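Local atomic coordinates of leucine aminopeptidase A1, chloroplastic (Solanum lycopersicum, PDB entry 5D8N), a protein that removes unsubstituted N-terminal amino acids, preferably leucine, from peptides as a magnesium-dependent M17 aminopeptidase of six subunits, and also acts as a protein-folding chaperone. Residues K35-V39 against V40-G44; P197-E200 against R201-Y205; T521-E524 against W525-N529. The protein carries 1 engineered substitution. One frame throughout, in Å; residues are numbered along the deposited sequence.

Contact 1: K35-V39 against V40-G44; sequences KDTAV and VQWQG
Thr37 meets Trp42 through its methyl group: CG2 comes in at the edge of the indole, near the ring plane, and lies 4.0 Å from Trp42 CA. That methyl is directed away from the backbone N of Thr37 (chi1 -49°, which sets CG2 anti to N), hence its position beside the start of the tryptophan side chain rather than over the ring. One face of the indole is occupied from within its own segment, where Gly44 N sits 3.5 Å above the plane, offset toward the rim. A second pairing joins Ala38 and Gln41. The glutamine chain, extended beyond CG, carries OE1 alongside the alanine methyl, with Ala38 CB and Gln41 OE1 3.7 Å apart. Between the two pairings the backbone makes a short 3-10 turn. Gln41 N donates to Ala38 O at 3.0 Å, and Trp42 N donates to Val39 O at 3.1 Å; the second bond is the straighter (164° at the hydrogen, against 143°). Val39 and Val40 direct their side chains away from the turn, and both pack on Leu68 of helix 67-75, while Val39 also touches Leu191. Trp42 NE1 is hydrogen-bonded to Asp189 of strand 187-191. The turn lies on the connection from strand 31-35 to strand 46-52 in the macro-like N-terminal domain and rests against its mixed sheet. Chemically, the contact joins weak methyl packing to two backbone bonds, so the i to i+3 turn supplies its directional part, and the bond from Trp42 NE1 to Asp189 probably helps fix the indole's rotation.

Contact 2: P197-E200 against R201-Y205; sequences PEIE and RKIKY
Pro197 begins by accepting from Arg201: Arg201 N donates to Pro197 O at 2.9 Å. The arginine side chain then folds back over the same peptide unit. Bent at chi3 (-64°), it brings one guanidinium face over the backbone, where Pro197 O lies 3.6 Å above the plane, offset toward the rim, and Arg201 NH1 lies 3.6 Å from Pro197 CB. Glu198 meets that same face with its CA. Its carboxylate is nearly parallel to the guanidinium, the planes being 9° apart, yet Glu198 OE1 and Arg201 NH2 are 5.2 Å apart. Opposite charges are therefore near without a salt bridge, and any attraction is probably long-range. The backbone of Glu198 continues the alpha-helical i to i+4 pattern by accepting from Lys202 N. These are the first two turns of helix 197-221, which packs on strand 31-35 and helix 152-170 on the N-terminal side and on helix 519-527 farther along, and so spans the two domains of the M17 fold. Ile199 supplies the apolar flank: its CG1 lies 4.3 Å from Ile203 CD1, and both isoleucines pack on Ala34 of strand 31-35. Ile199 O takes the bond from Ile203 N at 3.0 Å. Glu200 accepts Lys204 N at its carbonyl oxygen, also at 3.0 Å, while its side chain, bent at chi2, turns its OE2 to the backbone N of Ala34; a bound magnesium ion lies about 4 Å from that side chain.

Contact 3: T521-E524 against W525-N529; sequences TLVE and WVLRN
Glu524 and Arg528 form an i to i+4 salt bridge at the C-terminal end of helix 519-527, in the catalytic domain. Two arginine nitrogens converge on one oxygen: Arg528 NE lies 2.8 Å and NH2 2.9 Å from Glu524 OE1. That oxygen is in the guanidinium plane, at its edge, but the carboxylate is turned 47° against it; NE arrives on the anti side and NH2 from above the carboxylate plane. Glu524 is bent at chi2 (-67°), which turns OE1 toward the C-terminal end of the helix, to meet an arginine chain extended from CG to NE. The other oxygen, OE2, is taken by the Tyr205 hydroxyl, so both carboxylate oxygens have partners. Beneath the bridge, Arg528 N donates to Glu524 O at 3.0 Å. One residue earlier, Val523 and Leu527 lie side by side, CG1 of the valine 4.1 Å from CD1 of the leucine, and both touch Tyr205 of helix 197-221. Farther out, Leu522 and Trp525 pack on Leu297 and Ile408 of the central sheet. At the chain end, Asn529 ND2 donates to Trp525 O at 3.0 Å and stands 3.4 Å above one face of the Trp525 ring, offset toward the rim.

How the contacts relate
From the N terminus the three contacts come in series, and none nests within or crosses another. Each closes a short local turn: contact 1 in the loop after strand 31-35, contact 2 in the opening turns of helix 197-221, and contact 3 at the end of helix 519-527, close to the C terminus. Contacts 1 and 2 have centres about 20 Å apart and nearest atoms about 5 Å apart, contact 1 continuing from the end of strand 31-35 and contact 2 packing on that strand. Contacts 2 and 3 touch directly through Tyr205. Helix 197-221 thereby links the macro-like domain to the C-terminal helix of the catalytic domain, while contacts 1 and 3 stay about 21 Å apart at their nearest atoms.

Contact 1: K35-V39 against V40-G44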
loop_
_atom_site.group_PDB
_atom_site.type_symbol
_atom_site.label_atom_id
_atom_site.label_comp_id
_atom_site.label_asym_id
_atom_site.label_seq_id
_atom_site.Cartn_x
_atom_site.Cartn_y
_atom_site.Cartn_z
ATOM N N LYS A 35 33.652 37.379 -33.232
ATOM C CA LYS A 35 34.784 38.304 -33.413
ATOM C C LYS A 35 35.964 37.564 -34.016
ATOM O O LYS A 35 36.122 36.365 -33.790
ATOM C CB LYS A 35 35.269 38.934 -32.099
ATOM C CG LYS A 35 34.206 39.490 -31.176
ATOM C CD LYS A 35 33.552 40.727 -31.759
ATOM C CE LYS A 35 32.592 41.355 -30.763
ATOM N NZ LYS A 35 31.767 42.413 -31.413
ATOM N N ASP A 36 36.836 38.310 -34.692
ATOM C CA ASP A 36 38.044 37.737 -35.302
ATOM C C ASP A 36 39.273 37.937 -34.411
ATOM O O ASP A 36 40.380 37.562 -34.782
ATOM C CB ASP A 36 38.296 38.278 -36.726
ATOM C CG ASP A 36 38.447 39.793 -36.782
ATOM O OD1 ASP A 36 38.655 40.449 -35.734
ATOM O OD2 ASP A 36 38.376 40.332 -37.912
ATOM N N THR A 37 39.051 38.482 -33.217
ATOM C CA THR A 37 40.095 38.656 -32.221
ATOM C C THR A 37 40.806 37.342 -31.937
ATOM O O THR A 37 40.181 36.319 -31.679
ATOM C CB THR A 37 39.517 39.136 -30.879
ATOM O OG1 THR A 37 38.648 40.249 -31.082
ATOM C CG2 THR A 37 40.632 39.493 -29.889
ATOM N N ALA A 38 42.128 37.373 -31.988
ATOM C CA ALA A 38 42.922 36.229 -31.591
ATOM C C ALA A 38 42.591 35.885 -30.137
ATOM O O ALA A 38 42.544 36.754 -29.269
ATOM C CB ALA A 38 44.403 36.539 -31.752
ATOM N N VAL A 39 42.517 34.592 -29.864
ATOM C CA VAL A 39 42.133 34.157 -28.538
ATOM C C VAL A 39 43.125 34.601 -27.473
ATOM O O VAL A 39 42.717 35.134 -26.443
ATOM C CB VAL A 39 41.950 32.635 -28.476
ATOM C CG1 VAL A 39 41.640 32.218 -27.052
ATOM C CG2 VAL A 39 40.818 32.207 -29.397
ATOM N N VAL A 40 44.416 34.531 -27.781
ATOM C CA VAL A 40 45.444 34.926 -26.812
ATOM C C VAL A 40 45.470 36.422 -26.561
ATOM O O VAL A 40 46.018 36.866 -25.551
ATOM C CB VAL A 40 46.867 34.485 -27.192
ATOM C CG1 VAL A 40 46.941 32.972 -27.254
ATOM C CG2 VAL A 40 47.292 35.086 -28.523
ATOM N N GLN A 41 44.828 37.188 -27.439
ATOM C CA GLN A 41 44.801 38.630 -27.275
ATOM C C GLN A 41 43.493 39.133 -26.708
ATOM O O GLN A 41 43.386 40.322 -26.432
ATOM C CB GLN A 41 45.140 39.349 -28.584
ATOM C CG GLN A 41 46.629 39.257 -28.915
ATOM C CD GLN A 41 46.940 39.385 -30.395
ATOM O OE1 GLN A 41 47.482 38.472 -31.030
ATOM N NE2 GLN A 41 46.645 40.554 -30.942
ATOM N N TRP A 42 42.519 38.252 -26.479
ATOM C CA TRP A 42 41.211 38.689 -26.012
ATOM C C TRP A 42 41.302 39.095 -24.546
ATOM O O TRP A 42 42.008 38.461 -23.783
ATOM C CB TRP A 42 40.153 37.595 -26.205
ATOM C CG TRP A 42 38.781 38.007 -25.768
ATOM C CD1 TRP A 42 37.857 38.734 -26.476
ATOM C CD2 TRP A 42 38.243 37.851 -24.455
ATOM N NE1 TRP A 42 36.769 39.013 -25.677
ATOM C CE2 TRP A 42 36.970 38.445 -24.446
ATOM C CE3 TRP A 42 38.680 37.175 -23.312
ATOM C CZ2 TRP A 42 36.154 38.419 -23.325
ATOM C CZ3 TRP A 42 37.910 37.215 -22.185
ATOM C CH2 TRP A 42 36.656 37.827 -22.196
ATOM N N GLN A 43 40.632 40.186 -24.186
ATOM C CA GLN A 43 40.644 40.705 -22.825
ATOM C C GLN A 43 39.222 40.906 -22.273
ATOM O O GLN A 43 38.304 41.376 -22.950
ATOM C CB GLN A 43 41.490 41.988 -22.730
ATOM C CG GLN A 43 42.926 41.815 -22.205
ATOM C CD GLN A 43 43.037 41.404 -20.733
ATOM O OE1 GLN A 43 42.135 41.647 -19.919
ATOM N NE2 GLN A 43 44.183 40.824 -20.373
ATOM N N GLY A 44 39.009 40.390 -21.068
ATOM C CA GLY A 44 37.717 40.473 -20.395
ATOM C C GLY A 44 37.738 39.575 -19.173
ATOM O O GLY A 44 38.809 39.144 -18.748
#

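Contact 2: P197-E200 against R201-Y205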
loop_
_atom_site.group_PDB
_atom_site.type_symbol
_atom_site.label_atom_id
_atom_site.label_comp_id
_atom_site.label_asym_id
_atom_site.label_seq_id
_atom_site.Cartn_x
_atom_site.Cartn_y
_atom_site.Cartn_z
ATOM N N PRO A 197 28.204 38.348 -41.817
ATOM C CA PRO A 197 26.748 38.281 -41.835
ATOM C C PRO A 197 26.152 36.901 -41.547
ATOM O O PRO A 197 25.099 36.814 -40.921
ATOM C CB PRO A 197 26.392 38.741 -43.257
ATOM C CG PRO A 197 27.507 39.670 -43.632
ATOM C CD PRO A 197 28.737 39.097 -42.973
ATOM N N GLU A 198 26.731 35.854 -42.123
ATOM C CA GLU A 198 26.144 34.522 -42.038
ATOM C C GLU A 198 26.170 34.004 -40.591
ATOM O O GLU A 198 25.191 33.421 -40.125
ATOM C CB GLU A 198 26.855 33.545 -42.975
ATOM C CG GLU A 198 26.077 32.263 -43.229
ATOM C CD GLU A 198 26.760 31.289 -44.185
ATOM O OE1 GLU A 198 27.712 31.680 -44.903
ATOM O OE2 GLU A 198 26.305 30.124 -44.255
ATOM N N ILE A 199 27.328 34.093 -39.938
ATOM C CA ILE A 199 27.473 33.568 -38.584
ATOM C C ILE A 199 26.639 34.398 -37.618
ATOM O O ILE A 199 25.921 33.835 -36.798
ATOM C CB ILE A 199 28.942 33.500 -38.127
ATOM C CG1 ILE A 199 29.028 32.709 -36.814
ATOM C CG2 ILE A 199 29.545 34.887 -37.973
ATOM C CD1 ILE A 199 30.433 32.330 -36.407
ATOM N N GLU A 200 26.477 35.676 -37.927
ATOM C CA GLU A 200 25.585 36.527 -37.159
ATOM C C GLU A 200 24.100 36.204 -37.325
ATOM O O GLU A 200 23.352 36.249 -36.334
ATOM C CB GLU A 200 25.839 38.009 -37.427
ATOM C CG GLU A 200 27.209 38.491 -36.960
ATOM C CD GLU A 200 27.463 38.365 -35.458
ATOM O OE1 GLU A 200 26.513 38.448 -34.640
ATOM O OE2 GLU A 200 28.655 38.476 -35.085
ATOM N N ARG A 201 23.686 35.831 -38.535
ATOM C CA ARG A 201 22.322 35.354 -38.770
ATOM C C ARG A 201 22.038 34.089 -37.957
ATOM O O ARG A 201 20.930 33.891 -37.451
ATOM C CB ARG A 201 22.029 35.088 -40.253
ATOM C CG ARG A 201 21.776 36.363 -41.058
ATOM C CD ARG A 201 21.179 36.094 -42.442
ATOM N NE ARG A 201 22.075 35.334 -43.320
ATOM C CZ ARG A 201 23.033 35.879 -44.070
ATOM N NH1 ARG A 201 23.273 37.186 -44.008
ATOM N NH2 ARG A 201 23.810 35.100 -44.808
ATOM N N LYS A 202 23.011 33.194 -37.908
ATOM C CA LYS A 202 22.809 31.933 -37.225
ATOM C C LYS A 202 22.721 32.142 -35.709
ATOM O O LYS A 202 21.915 31.512 -35.023
ATOM C CB LYS A 202 23.951 30.983 -37.561
ATOM C CG LYS A 202 23.640 29.532 -37.210
ATOM C CD LYS A 202 22.702 28.857 -38.202
ATOM C CE LYS A 202 22.254 27.498 -37.672
ATOM N NZ LYS A 202 21.305 26.800 -38.588
ATOM N N ILE A 203 23.522 33.062 -35.198
ATOM C CA ILE A 203 23.489 33.409 -33.799
ATOM C C ILE A 203 22.128 34.011 -33.474
ATOM O O ILE A 203 21.568 33.721 -32.420
ATOM C CB ILE A 203 24.642 34.354 -33.408
ATOM C CG1 ILE A 203 25.969 33.589 -33.412
ATOM C CG2 ILE A 203 24.417 35.011 -32.053
ATOM C CD1 ILE A 203 27.181 34.496 -33.368
ATOM N N LYS A 204 21.628 34.865 -34.356
ATOM C CA LYS A 204 20.355 35.524 -34.157
ATOM C C LYS A 204 19.222 34.474 -34.120
ATOM O O LYS A 204 18.260 34.593 -33.343
ATOM C CB LYS A 204 20.143 36.533 -35.279
ATOM C CG LYS A 204 19.201 37.665 -34.939
ATOM C CD LYS A 204 19.795 38.690 -33.993
ATOM C CE LYS A 204 19.134 40.046 -34.195
ATOM N NZ LYS A 204 17.638 40.013 -34.184
ATOM N N TYR A 205 19.281 33.518 -35.038
ATOM C CA TYR A 205 18.326 32.421 -35.067
ATOM C C TYR A 205 18.319 31.739 -33.704
ATOM O O TYR A 205 17.248 31.519 -33.135
ATOM C CB TYR A 205 18.667 31.418 -36.180
ATOM C CG TYR A 205 17.970 30.063 -36.095
ATOM C CD1 TYR A 205 16.641 29.893 -36.476
ATOM C CD2 TYR A 205 18.675 28.931 -35.753
ATOM C CE1 TYR A 205 16.001 28.664 -36.352
ATOM C CE2 TYR A 205 18.067 27.688 -35.709
ATOM C CZ TYR A 205 16.723 27.566 -35.967
ATOM O OH TYR A 205 16.126 26.318 -35.913
#

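Contact 3: T521-E524 against W525-N529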
loop_
_atom_site.group_PDB
_atom_site.type_symbol
_atom_site.label_atom_id
_atom_site.label_comp_id
_atom_site.label_asym_id
_atom_site.label_seq_id
_atom_site.Cartn_x
_atom_site.Cartn_y
_atom_site.Cartn_z
ATOM N N THR A 521 13.010 21.563 -31.126
ATOM C CA THR A 521 12.660 20.524 -32.084
ATOM C C THR A 521 11.473 20.950 -32.971
ATOM O O THR A 521 11.487 20.761 -34.202
ATOM C CB THR A 521 12.374 19.182 -31.383
ATOM O OG1 THR A 521 13.543 18.748 -30.676
ATOM C CG2 THR A 521 11.971 18.106 -32.362
ATOM N N LEU A 522 10.450 21.536 -32.359
ATOM C CA LEU A 522 9.314 21.989 -33.136
ATOM C C LEU A 522 9.696 23.059 -34.163
ATOM O O LEU A 522 9.198 23.069 -35.294
ATOM C CB LEU A 522 8.200 22.508 -32.234
ATOM C CG LEU A 522 7.551 21.461 -31.310
ATOM C CD1 LEU A 522 6.493 22.112 -30.438
ATOM C CD2 LEU A 522 7.009 20.255 -32.045
ATOM N N VAL A 523 10.528 23.998 -33.741
ATOM C CA VAL A 523 10.994 25.033 -34.645
ATOM C C VAL A 523 11.732 24.395 -35.822
ATOM O O VAL A 523 11.493 24.777 -36.985
ATOM C CB VAL A 523 11.872 26.082 -33.942
ATOM C CG1 VAL A 523 12.578 26.980 -34.959
ATOM C CG2 VAL A 523 11.021 26.901 -32.989
ATOM N N GLU A 524 12.665 23.493 -35.523
ATOM C CA GLU A 524 13.396 22.822 -36.599
ATOM C C GLU A 524 12.426 22.109 -37.518
ATOM O O GLU A 524 12.609 22.093 -38.732
ATOM C CB GLU A 524 14.429 21.827 -36.077
ATOM C CG GLU A 524 15.674 22.488 -35.495
ATOM C CD GLU A 524 16.533 23.217 -36.534
ATOM O OE1 GLU A 524 16.512 22.830 -37.724
ATOM O OE2 GLU A 524 17.325 24.087 -36.109
ATOM N N TRP A 525 11.427 21.444 -36.951
ATOM C CA TRP A 525 10.498 20.692 -37.776
ATOM C C TRP A 525 9.717 21.618 -38.713
ATOM O O TRP A 525 9.498 21.312 -39.879
ATOM C CB TRP A 525 9.520 19.908 -36.892
ATOM C CG TRP A 525 8.468 19.167 -37.668
ATOM C CD1 TRP A 525 8.652 18.059 -38.446
ATOM C CD2 TRP A 525 7.095 19.524 -37.798
ATOM N NE1 TRP A 525 7.443 17.609 -38.911
ATOM C CE2 TRP A 525 6.482 18.525 -38.582
ATOM C CE3 TRP A 525 6.289 20.500 -37.200
ATOM C CZ2 TRP A 525 5.109 18.492 -38.809
ATOM C CZ3 TRP A 525 4.922 20.494 -37.456
ATOM C CH2 TRP A 525 4.345 19.471 -38.228
ATOM N N VAL A 526 9.198 22.718 -38.181
ATOM C CA VAL A 526 8.489 23.700 -39.014
ATOM C C VAL A 526 9.366 24.206 -40.152
ATOM O O VAL A 526 8.919 24.274 -41.297
ATOM C CB VAL A 526 7.976 24.899 -38.171
ATOM C CG1 VAL A 526 7.486 26.040 -39.043
ATOM C CG2 VAL A 526 6.856 24.423 -37.262
ATOM N N LEU A 527 10.609 24.550 -39.821
ATOM C CA LEU A 527 11.547 25.090 -40.789
ATOM C C LEU A 527 11.956 24.104 -41.872
ATOM O O LEU A 527 12.249 24.511 -42.992
ATOM C CB LEU A 527 12.809 25.557 -40.090
ATOM C CG LEU A 527 12.606 26.864 -39.318
ATOM C CD1 LEU A 527 13.952 27.354 -38.809
ATOM C CD2 LEU A 527 11.967 27.923 -40.186
ATOM N N ARG A 528 11.930 22.811 -41.560
ATOM C CA ARG A 528 12.357 21.809 -42.525
ATOM C C ARG A 528 11.166 21.390 -43.376
ATOM O O ARG A 528 11.295 20.571 -44.264
ATOM C CB ARG A 528 12.973 20.607 -41.813
ATOM C CG ARG A 528 14.407 20.888 -41.366
ATOM C CD ARG A 528 14.898 20.103 -40.141
ATOM N NE ARG A 528 16.076 20.765 -39.567
ATOM C CZ ARG A 528 17.329 20.616 -40.008
ATOM N NH1 ARG A 528 17.634 19.653 -40.877
ATOM N NH2 ARG A 528 18.295 21.409 -39.551
ATOM N N ASN A 529 9.980 21.873 -43.041
ATOM C CA ASN A 529 8.844 21.711 -43.940
ATOM C C ASN A 529 8.792 22.824 -44.980
ATOM O O ASN A 529 7.721 23.316 -45.342
ATOM C CB ASN A 529 7.549 21.752 -43.150
ATOM C CG ASN A 529 7.100 20.374 -42.742
ATOM O OD1 ASN A 529 6.428 19.684 -43.498
ATOM N ND2 ASN A 529 7.449 19.980 -41.533
ATOM O OXT ASN A 529 9.845 23.343 -45.350
#